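Local atomic coordinates of segregation and condensation protein A (Thermococcus onnurineus, PDB entry 6IVH), a protein that is the kleisin subunit of an archaeal Smc-based condensin, probably bridging the Smc subunits in chromosome segregation and condensation, and is represented here by its N-terminal domain. Residues Y105-D108 with D109-A113; A60-L63 with V64-K67; L16-Q20 with M21-D25. All coordinates share one frame; numbering follows the deposited sequence.

Interaction 1: Y105-D108 with D109-A113; sequences YTFD and DLLDA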
ATOM      1  N   TYR A 105       7.339   7.598   4.161  1.00 58.19           N
ATOM      2  CA  TYR A 105       7.340   7.909   2.739  1.00 59.05           C
ATOM      3  C   TYR A 105       6.430   9.098   2.463  1.00 64.05           C
ATOM      4  O   TYR A 105       5.535   9.421   3.246  1.00 62.10           O
ATOM      5  CB  TYR A 105       6.856   6.721   1.888  1.00 53.18           C
ATOM      6  CG  TYR A 105       7.822   5.566   1.776  1.00 57.49           C
ATOM      7  CD1 TYR A 105       8.506   5.321   0.592  1.00 54.27           C
ATOM      8  CD2 TYR A 105       8.037   4.709   2.846  1.00 60.36           C
ATOM      9  CE1 TYR A 105       9.383   4.261   0.481  1.00 54.77           C
ATOM     10  CE2 TYR A 105       8.913   3.647   2.745  1.00 61.20           C
ATOM     11  CZ  TYR A 105       9.582   3.428   1.562  1.00 56.74           C
ATOM     12  OH  TYR A 105      10.454   2.369   1.462  1.00 77.60           O
ATOM     13  N   THR A 106       6.673   9.744   1.328  1.00 62.32           N
ATOM     14  CA  THR A 106       5.676  10.621   0.740  1.00 63.77           C
ATOM     15  C   THR A 106       4.805   9.805  -0.212  1.00 62.74           C
ATOM     16  O   THR A 106       5.127   8.670  -0.568  1.00 61.11           O
ATOM     17  CB  THR A 106       6.332  11.795   0.010  1.00 62.82           C
ATOM     18  OG1 THR A 106       7.169  11.304  -1.044  1.00 59.93           O
ATOM     19  CG2 THR A 106       7.167  12.621   0.977  1.00 67.86           C
ATOM     20  N   PHE A 107       3.679  10.393  -0.621  1.00 60.00           N
ATOM     21  CA  PHE A 107       2.729   9.635  -1.429  1.00 60.76           C
ATOM     22  C   PHE A 107       3.304   9.303  -2.801  1.00 64.12           C
ATOM     23  O   PHE A 107       3.157   8.173  -3.280  1.00 61.41           O
ATOM     24  CB  PHE A 107       1.415  10.399  -1.566  1.00 61.95           C
ATOM     25  CG  PHE A 107       0.312   9.584  -2.174  1.00 61.26           C
ATOM     26  CD1 PHE A 107      -0.147   9.856  -3.452  1.00 62.00           C
ATOM     27  CD2 PHE A 107      -0.251   8.529  -1.474  1.00 55.42           C
ATOM     28  CE1 PHE A 107      -1.159   9.099  -4.013  1.00 61.20           C
ATOM     29  CE2 PHE A 107      -1.260   7.769  -2.030  1.00 49.62           C
ATOM     30  CZ  PHE A 107      -1.716   8.055  -3.301  1.00 53.75           C
ATOM     31  N   ASP A 108       3.964  10.267  -3.447  1.00 68.54           N
ATOM     32  CA  ASP A 108       4.577   9.987  -4.741  1.00 63.43           C
ATOM     33  C   ASP A 108       5.732   9.002  -4.612  1.00 58.50           C
ATOM     34  O   ASP A 108       5.941   8.176  -5.508  1.00 60.40           O
ATOM     35  CB  ASP A 108       5.053  11.284  -5.397  1.00 65.29           C
ATOM     36  CG  ASP A 108       3.913  12.238  -5.703  1.00 75.50           C
ATOM     37  OD1 ASP A 108       3.146  11.967  -6.653  1.00 81.59           O
ATOM     38  OD2 ASP A 108       3.785  13.261  -4.998  1.00 90.66           O
ATOM     39  N   ASP A 109       6.487   9.066  -3.511  1.00 59.90           N
ATOM     40  CA  ASP A 109       7.581   8.119  -3.310  1.00 64.79           C
ATOM     41  C   ASP A 109       7.057   6.705  -3.091  1.00 63.26           C
ATOM     42  O   ASP A 109       7.593   5.744  -3.657  1.00 62.23           O
ATOM     43  CB  ASP A 109       8.454   8.558  -2.133  1.00 64.92           C
ATOM     44  CG  ASP A 109       9.462   9.623  -2.519  1.00 71.60           C
ATOM     45  OD1 ASP A 109       9.995   9.558  -3.648  1.00 66.86           O
ATOM     46  OD2 ASP A 109       9.728  10.522  -1.692  1.00 79.95           O
ATOM     47  N   LEU A 110       6.012   6.557  -2.269  1.00 64.48           N
ATOM     48  CA  LEU A 110       5.428   5.237  -2.045  1.00 58.61           C
ATOM     49  C   LEU A 110       4.815   4.691  -3.330  1.00 58.35           C
ATOM     50  O   LEU A 110       4.934   3.495  -3.624  1.00 58.26           O
ATOM     51  CB  LEU A 110       4.385   5.311  -0.926  1.00 57.52           C
ATOM     52  CG  LEU A 110       4.060   4.063  -0.093  1.00 58.85           C
ATOM     53  CD1 LEU A 110       3.240   4.443   1.123  1.00 63.49           C
ATOM     54  CD2 LEU A 110       3.318   3.009  -0.885  1.00 51.37           C
ATOM     55  N   LEU A 111       4.161   5.559  -4.108  1.00 58.52           N
ATOM     56  CA  LEU A 111       3.604   5.153  -5.394  1.00 58.21           C
ATOM     57  C   LEU A 111       4.684   4.581  -6.305  1.00 62.30           C
ATOM     58  O   LEU A 111       4.483   3.541  -6.943  1.00 63.30           O
ATOM     59  CB  LEU A 111       2.913   6.352  -6.051  1.00 58.16           C
ATOM     60  CG  LEU A 111       1.396   6.512  -5.945  1.00 60.25           C
ATOM     61  CD1 LEU A 111       0.654   5.657  -6.942  1.00 53.41           C
ATOM     62  CD2 LEU A 111       0.928   6.182  -4.540  1.00 57.27           C
ATOM     63  N   ASP A 112       5.844   5.243  -6.372  1.00 59.15           N
ATOM     64  CA  ASP A 112       6.947   4.733  -7.180  1.00 59.76           C
ATOM     65  C   ASP A 112       7.538   3.466  -6.573  1.00 60.23           C
ATOM     66  O   ASP A 112       7.846   2.511  -7.296  1.00 59.19           O
ATOM     67  CB  ASP A 112       8.028   5.804  -7.337  1.00 62.86           C
ATOM     68  CG  ASP A 112       7.734   6.773  -8.469  1.00 70.76           C
ATOM     69  OD1 ASP A 112       7.069   7.802  -8.220  1.00 66.95           O
ATOM     70  OD2 ASP A 112       8.169   6.504  -9.610  1.00 69.77           O
ATOM     71  N   ALA A 113       7.699   3.437  -5.247  1.00 60.95           N
ATOM     72  CA  ALA A 113       8.267   2.261  -4.595  1.00 58.95           C
ATOM     73  C   ALA A 113       7.365   1.044  -4.760  1.00 60.25           C
ATOM     74  O   ALA A 113       7.851  -0.070  -4.995  1.00 59.57           O
ATOM     75  CB  ALA A 113       8.513   2.549  -3.114  1.00 55.05           C
TER
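The N-cap of helix 107-120 is where T106 meets D109, at the point where the chain leaves the short strand 104-105 of the two-stranded antiparallel sheet. T106 OG1 sits between its own backbone N and carbonyl carbon (chi1 60°), a position that turns the hydroxyl over the opening turn. From there T106 OG1 donates to D109 OD2 at 2.8 Å, reaching the carboxylate from above its plane. The same OG1 accepts a weak bond from D109 N at 3.4 Å, the capping bond proper, so one hydroxyl ties both backbone and side chain of D109. The regular helical ladder starts with L110 N donating to T106 O at 2.9 Å.

On the flank facing helix 11-20, F107 and L111 pack one turn apart, and I29 also touches the F107 side chain. Before the cap, Y105 lies obliquely against the first turns, its CE1 4.1 Å from A113 CB, while its backbone pairs with I29. The phenylalanine swings its CG anti to the backbone N (chi1 -170°), which brings one face of the ring over L111 CD2: this methyl forms a CH-pi contact, 3.6 Å from the F107 ring centroid and only 16° off the normal.

Interaction 2: A60-L63 with V64-K67; sequences ASIL and VRMK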
ATOM      1  N   ALA A  60      -0.754  -5.839  -1.376  1.00 35.55           N
ATOM      2  CA  ALA A  60      -0.873  -6.111   0.053  1.00 35.41           C
ATOM      3  C   ALA A  60       0.339  -6.878   0.567  1.00 39.04           C
ATOM      4  O   ALA A  60       0.885  -6.558   1.629  1.00 35.39           O
ATOM      5  CB  ALA A  60      -2.162  -6.885   0.335  1.00 31.24           C
ATOM      6  N   SER A  61       0.774  -7.900  -0.179  1.00 36.69           N
ATOM      7  CA  SER A  61       1.954  -8.661   0.221  1.00 38.02           C
ATOM      8  C   SER A  61       3.198  -7.780   0.231  1.00 38.35           C
ATOM      9  O   SER A  61       4.062  -7.923   1.104  1.00 33.32           O
ATOM     10  CB  SER A  61       2.151  -9.854  -0.716  1.00 40.42           C
ATOM     11  OG  SER A  61       0.977 -10.646  -0.793  1.00 50.85           O
ATOM     12  N   ILE A  62       3.300  -6.860  -0.731  1.00 35.31           N
ATOM     13  CA  ILE A  62       4.446  -5.960  -0.780  1.00 37.51           C
ATOM     14  C   ILE A  62       4.443  -5.020   0.420  1.00 35.66           C
ATOM     15  O   ILE A  62       5.480  -4.806   1.059  1.00 39.43           O
ATOM     16  CB  ILE A  62       4.453  -5.183  -2.109  1.00 38.31           C
ATOM     17  CG1 ILE A  62       4.534  -6.154  -3.291  1.00 39.99           C
ATOM     18  CG2 ILE A  62       5.606  -4.188  -2.137  1.00 35.62           C
ATOM     19  CD1 ILE A  62       4.410  -5.485  -4.645  1.00 42.25           C
ATOM     20  N   LEU A  63       3.279  -4.450   0.750  1.00 35.61           N
ATOM     21  CA  LEU A  63       3.196  -3.547   1.892  1.00 35.92           C
ATOM     22  C   LEU A  63       3.492  -4.265   3.201  1.00 35.68           C
ATOM     23  O   LEU A  63       4.043  -3.659   4.128  1.00 40.33           O
ATOM     24  CB  LEU A  63       1.816  -2.891   1.949  1.00 36.60           C
ATOM     25  CG  LEU A  63       1.509  -1.900   0.828  1.00 35.12           C
ATOM     26  CD1 LEU A  63       0.113  -1.318   0.988  1.00 32.40           C
ATOM     27  CD2 LEU A  63       2.554  -0.798   0.800  1.00 39.44           C
ATOM     28  N   VAL A  64       3.134  -5.547   3.302  1.00 32.14           N
ATOM     29  CA  VAL A  64       3.457  -6.304   4.506  1.00 37.77           C
ATOM     30  C   VAL A  64       4.966  -6.461   4.645  1.00 37.88           C
ATOM     31  O   VAL A  64       5.520  -6.323   5.743  1.00 35.83           O
ATOM     32  CB  VAL A  64       2.739  -7.666   4.493  1.00 39.99           C
ATOM     33  CG1 VAL A  64       3.254  -8.548   5.621  1.00 38.90           C
ATOM     34  CG2 VAL A  64       1.239  -7.470   4.625  1.00 36.19           C
ATOM     35  N   ARG A  65       5.659  -6.738   3.536  1.00 32.97           N
ATOM     36  CA  ARG A  65       7.114  -6.835   3.587  1.00 41.15           C
ATOM     37  C   ARG A  65       7.748  -5.485   3.893  1.00 39.75           C
ATOM     38  O   ARG A  65       8.694  -5.403   4.685  1.00 39.68           O
ATOM     39  CB  ARG A  65       7.656  -7.391   2.272  1.00 39.86           C
ATOM     40  CG  ARG A  65       9.176  -7.324   2.169  1.00 40.25           C
ATOM     41  CD  ARG A  65       9.678  -7.815   0.820  1.00 38.46           C
ATOM     42  NE  ARG A  65       9.084  -7.075  -0.292  1.00 46.72           N
ATOM     43  CZ  ARG A  65       9.533  -5.907  -0.739  1.00 39.86           C
ATOM     44  NH1 ARG A  65      10.581  -5.331  -0.167  1.00 44.40           N
ATOM     45  NH2 ARG A  65       8.928  -5.310  -1.759  1.00 34.79           N
HETATM   46  N   MSE A  66       7.241  -4.418   3.282  1.00 36.28           N
HETATM   47  CA  MSE A  66       7.808  -3.090   3.484  1.00 39.99           C
HETATM   48  C   MSE A  66       7.619  -2.611   4.919  1.00 41.28           C
HETATM   49  O   MSE A  66       8.417  -1.821   5.425  1.00 44.45           O
HETATM   50  CB  MSE A  66       7.190  -2.089   2.506  1.00 32.69           C
HETATM   51  CG  MSE A  66       7.562  -2.351   1.058  1.00 35.76           C
HETATM   52 SE   MSE A  66       6.730  -1.102  -0.178  0.41 24.40          SE
HETATM   53  CE  MSE A  66       7.638   0.522   0.397  1.00 48.28           C
ATOM     54  N   LYS A  67       6.565  -3.094   5.576  1.00 36.94           N
ATOM     55  CA  LYS A  67       6.341  -2.745   6.972  1.00 45.95           C
ATOM     56  C   LYS A  67       7.103  -3.654   7.926  1.00 51.45           C
ATOM     57  O   LYS A  67       7.450  -3.225   9.033  1.00 48.70           O
ATOM     58  CB  LYS A  67       4.844  -2.777   7.302  1.00 44.32           C
ATOM     59  CG  LYS A  67       4.371  -4.000   8.075  1.00 44.02           C
ATOM     60  CD  LYS A  67       3.092  -3.694   8.845  1.00 50.38           C
ATOM     61  CE  LYS A  67       2.578  -4.911   9.604  1.00 54.11           C
ATOM     62  NZ  LYS A  67       2.087  -5.985   8.692  1.00 45.45           N
TER
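I62 runs side by side with both R65 and M66, all three pointing the same way off helix 54-72. I62 sends CG2 anti to its backbone N and CG1 anti to its carbonyl carbon (chi1 -60°), and this branching brings the CG2 methyl to both later residues: CG2 of I62 lies 3.5 Å from R65 NH2 and, in a direction roughly at right angles, 3.8 Å from M66 SE, the heavy atom of a selenomethionine. The arginine gets there by running extended through chi2 and then bending at chi3 (57°), which folds the guanidinium back along the helix toward I62. Its polar end thus rests against an aliphatic branch, while NH1 forms a long, weak ion pair with E69 one turn further on.

M66 approaches differently. Its CG passes 3.2 Å from I62 O, and the extended chi2 then carries SE outward from the helix, past the isoleucine methyl; a bend at chi3 turns CE away. L63 meets the same selenium more loosely, CD2 to SE at 4.3 Å, so the selenium has an aliphatic branch from each of two successive residues near it. The backbone beneath is ordinary helix, with M66 N donating to I62 O at 2.9 Å.

V64 faces away from this apolar group, its CG2 3.2 Å from A60 O. L63 O accepts from K67 N at 3.0 Å and also takes the hydroxyl of T35, a link from this helix to helix 31-47. L63 packs onto I31, L34 and Y38 of that helix, whereas I62 meets L114, A117 and L118 of helix 107-120, and M66 reaches Y105 and A113, so neighbouring residues of helix 54-72 pack on helix 31-47 and on helix 107-120.

Interaction 3: L16-Q20 with M21-D25; sequences LQLVQ and MGKVD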
ATOM      1  N   LEU A  16      -5.514   6.196  -2.830  1.00 40.42           N
ATOM      2  CA  LEU A  16      -6.079   7.537  -2.977  1.00 42.03           C
ATOM      3  C   LEU A  16      -7.253   7.761  -2.029  1.00 43.66           C
ATOM      4  O   LEU A  16      -7.404   8.852  -1.461  1.00 44.17           O
ATOM      5  CB  LEU A  16      -6.517   7.784  -4.424  1.00 40.72           C
ATOM      6  CG  LEU A  16      -5.433   7.985  -5.479  1.00 44.12           C
ATOM      7  CD1 LEU A  16      -6.038   8.139  -6.862  1.00 40.07           C
ATOM      8  CD2 LEU A  16      -4.620   9.202  -5.124  1.00 45.33           C
ATOM      9  N   GLN A  17      -8.110   6.752  -1.864  1.00 42.63           N
ATOM     10  CA  GLN A  17      -9.254   6.885  -0.967  1.00 44.37           C
ATOM     11  C   GLN A  17      -8.812   6.991   0.488  1.00 48.42           C
ATOM     12  O   GLN A  17      -9.502   7.611   1.305  1.00 45.44           O
ATOM     13  CB  GLN A  17     -10.206   5.700  -1.162  1.00 42.01           C
ATOM     14  CG  GLN A  17     -11.519   5.787  -0.366  1.00 45.24           C
ATOM     15  CD  GLN A  17     -11.434   5.145   1.010  1.00 56.93           C
ATOM     16  OE1 GLN A  17     -10.572   4.300   1.269  1.00 59.58           O
ATOM     17  NE2 GLN A  17     -12.336   5.544   1.900  1.00 56.82           N
ATOM     18  N   LEU A  18      -7.676   6.381   0.830  1.00 46.54           N
ATOM     19  CA  LEU A  18      -7.103   6.576   2.159  1.00 45.25           C
ATOM     20  C   LEU A  18      -6.604   8.004   2.327  1.00 47.57           C
ATOM     21  O   LEU A  18      -6.780   8.611   3.388  1.00 47.21           O
ATOM     22  CB  LEU A  18      -5.967   5.580   2.400  1.00 42.13           C
ATOM     23  CG  LEU A  18      -6.329   4.099   2.546  1.00 38.48           C
ATOM     24  CD1 LEU A  18      -5.071   3.250   2.664  1.00 33.30           C
ATOM     25  CD2 LEU A  18      -7.231   3.897   3.750  1.00 43.46           C
ATOM     26  N   VAL A  19      -5.978   8.555   1.287  1.00 43.77           N
ATOM     27  CA  VAL A  19      -5.548   9.947   1.329  1.00 48.44           C
ATOM     28  C   VAL A  19      -6.756  10.876   1.334  1.00 49.79           C
ATOM     29  O   VAL A  19      -6.846  11.803   2.146  1.00 53.59           O
ATOM     30  CB  VAL A  19      -4.613  10.252   0.147  1.00 49.30           C
ATOM     31  CG1 VAL A  19      -4.337  11.743   0.060  1.00 40.29           C
ATOM     32  CG2 VAL A  19      -3.318   9.468   0.278  1.00 45.41           C
ATOM     33  N   GLN A  20      -7.709  10.630   0.430  1.00 51.06           N
ATOM     34  CA  GLN A  20      -8.814  11.564   0.235  1.00 54.42           C
ATOM     35  C   GLN A  20      -9.753  11.600   1.436  1.00 57.35           C
ATOM     36  O   GLN A  20     -10.410  12.622   1.672  1.00 59.42           O
ATOM     37  CB  GLN A  20      -9.572  11.203  -1.043  1.00 46.45           C
ATOM     38  CG  GLN A  20     -10.695  12.153  -1.402  1.00 51.54           C
ATOM     39  CD  GLN A  20     -12.051  11.636  -0.963  1.00 60.96           C
ATOM     40  OE1 GLN A  20     -12.252  10.429  -0.827  1.00 59.80           O
ATOM     41  NE2 GLN A  20     -12.985  12.549  -0.730  1.00 63.51           N
HETATM   42  N   MSE A  21      -9.828  10.519   2.206  1.00 56.60           N
HETATM   43  CA  MSE A  21     -10.675  10.490   3.395  1.00 53.35           C
HETATM   44  C   MSE A  21      -9.894  10.890   4.643  1.00 53.37           C
HETATM   45  O   MSE A  21     -10.362  10.704   5.764  1.00 56.02           O
HETATM   46  CB  MSE A  21     -11.304   9.106   3.576  1.00 50.40           C
HETATM   47  CG  MSE A  21     -12.280   8.736   2.471  1.00 57.78           C
HETATM   48 SE   MSE A  21     -13.591  10.139   2.122  0.44 69.14          SE
HETATM   49  CE  MSE A  21     -15.213   9.078   2.240  1.00 50.48           C
ATOM     50  N   GLY A  22      -8.705  11.452   4.434  1.00 52.26           N
ATOM     51  CA  GLY A  22      -7.895  11.931   5.539  1.00 53.14           C
ATOM     52  C   GLY A  22      -7.443  10.860   6.506  1.00 56.77           C
ATOM     53  O   GLY A  22      -7.304  11.136   7.701  1.00 58.77           O
ATOM     54  N   LYS A  23      -7.214   9.638   6.024  1.00 57.73           N
ATOM     55  CA  LYS A  23      -6.745   8.561   6.885  1.00 53.24           C
ATOM     56  C   LYS A  23      -5.228   8.485   6.977  1.00 59.73           C
ATOM     57  O   LYS A  23      -4.709   7.953   7.964  1.00 59.25           O
ATOM     58  CB  LYS A  23      -7.288   7.214   6.401  1.00 51.58           C
ATOM     59  CG  LYS A  23      -8.743   6.967   6.762  1.00 60.35           C
ATOM     60  CD  LYS A  23      -9.130   5.518   6.511  1.00 66.00           C
ATOM     61  CE  LYS A  23     -10.536   5.222   7.014  1.00 74.48           C
ATOM     62  NZ  LYS A  23     -10.680   5.484   8.474  1.00 73.52           N
ATOM     63  N   VAL A  24      -4.505   8.988   5.974  1.00 53.48           N
ATOM     64  CA  VAL A  24      -3.051   9.058   6.009  1.00 55.45           C
ATOM     65  C   VAL A  24      -2.634  10.474   5.635  1.00 58.67           C
ATOM     66  O   VAL A  24      -3.362  11.205   4.962  1.00 64.36           O
ATOM     67  CB  VAL A  24      -2.382   8.031   5.064  1.00 55.05           C
ATOM     68  CG1 VAL A  24      -2.973   6.647   5.265  1.00 53.50           C
ATOM     69  CG2 VAL A  24      -2.518   8.465   3.616  1.00 48.95           C
ATOM     70  N   ASP A  25      -1.447  10.862   6.092  1.00 60.09           N
ATOM     71  CA  ASP A  25      -0.888  12.148   5.702  1.00 59.79           C
ATOM     72  C   ASP A  25      -0.016  11.962   4.470  1.00 61.94           C
ATOM     73  O   ASP A  25       0.983  11.233   4.537  1.00 59.96           O
ATOM     74  CB  ASP A  25      -0.078  12.759   6.830  1.00 58.37           C
ATOM     75  CG  ASP A  25       0.489  14.116   6.462  1.00 67.40           C
ATOM     76  OD1 ASP A  25      -0.058  14.751   5.537  1.00 73.84           O
ATOM     77  OD2 ASP A  25       1.464  14.570   7.094  1.00 67.54           O
TER
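The left-handed backbone of G22, with phi at +63°, is the striking feature where V19 and L18 hand the chain over from helix 11-20 to the loop. It is the C-prime residue of a Schellman motif. K23 N reaches back to L18 O at 2.9 Å, nearly in line with the C=O bond, and inside that bond G22 N donates to V19 O at 3.0 Å, from well above the carbonyl plane. V24 N adds a weak bond to L18 O, which therefore receives two N-H groups. Positive phi suits glycine here.

Beyond the turn the chain doubles back and brings V24 against the helix it has just left. V24 CG2 occupies the place between the backbone N and the carbonyl carbon and meets V19 CG2 at 3.6 Å, the two side chains crossing at about a right angle. The other methyl of V24, CG1, lies 4.3 Å from L18 CB. K23 contributes its aliphatic part: CD lies 3.7 Å from L18 CD2, and a bend at chi4 then turns NZ from the chain's extended course. L34 of helix 31-47 touches both L18 and V24, while F107 of helix 107-120 touches V19.

M21 lies on a more exposed flank, its selenium beside the amide of Q20, with SE 3.3 Å from OE1. Q17, bent at chi2 (-91°), crosses M21 and sets NE2 close to its CG.

The chemistry divides the work of ending the helix. Backbone N-H groups from the turn satisfy L18 O and V19 O, two of the last-turn carbonyls that have no further helix to pair with, and the valine and leucine contacts lay the departing chain against an apolar flank, consistent with a turn held by both backbone bonds and side-chain packing.

In the fold
Interaction 1 is the common neighbour of the other two, its centre 14 Å from each. Toward interaction 3, the F107 ring meets the end of helix 11-20, CE2 lying 3.5 Å from V19 CG2 and CZ 3.6 Å from L16 CD2. Toward interaction 2, Y105 OH packs 3.5 Å from M66 CE, and L110 CD2 stands 4.2 Å from L63 CD2. Interactions 2 and 3 lie on opposite sides of the chain's centre, with nearest atoms about 7 Å apart. The start of helix 107-120 thus joins helices 11-20 and 54-72, late sequence packing against two earlier helices in the compact, mainly helical N-terminal domain of this kleisin.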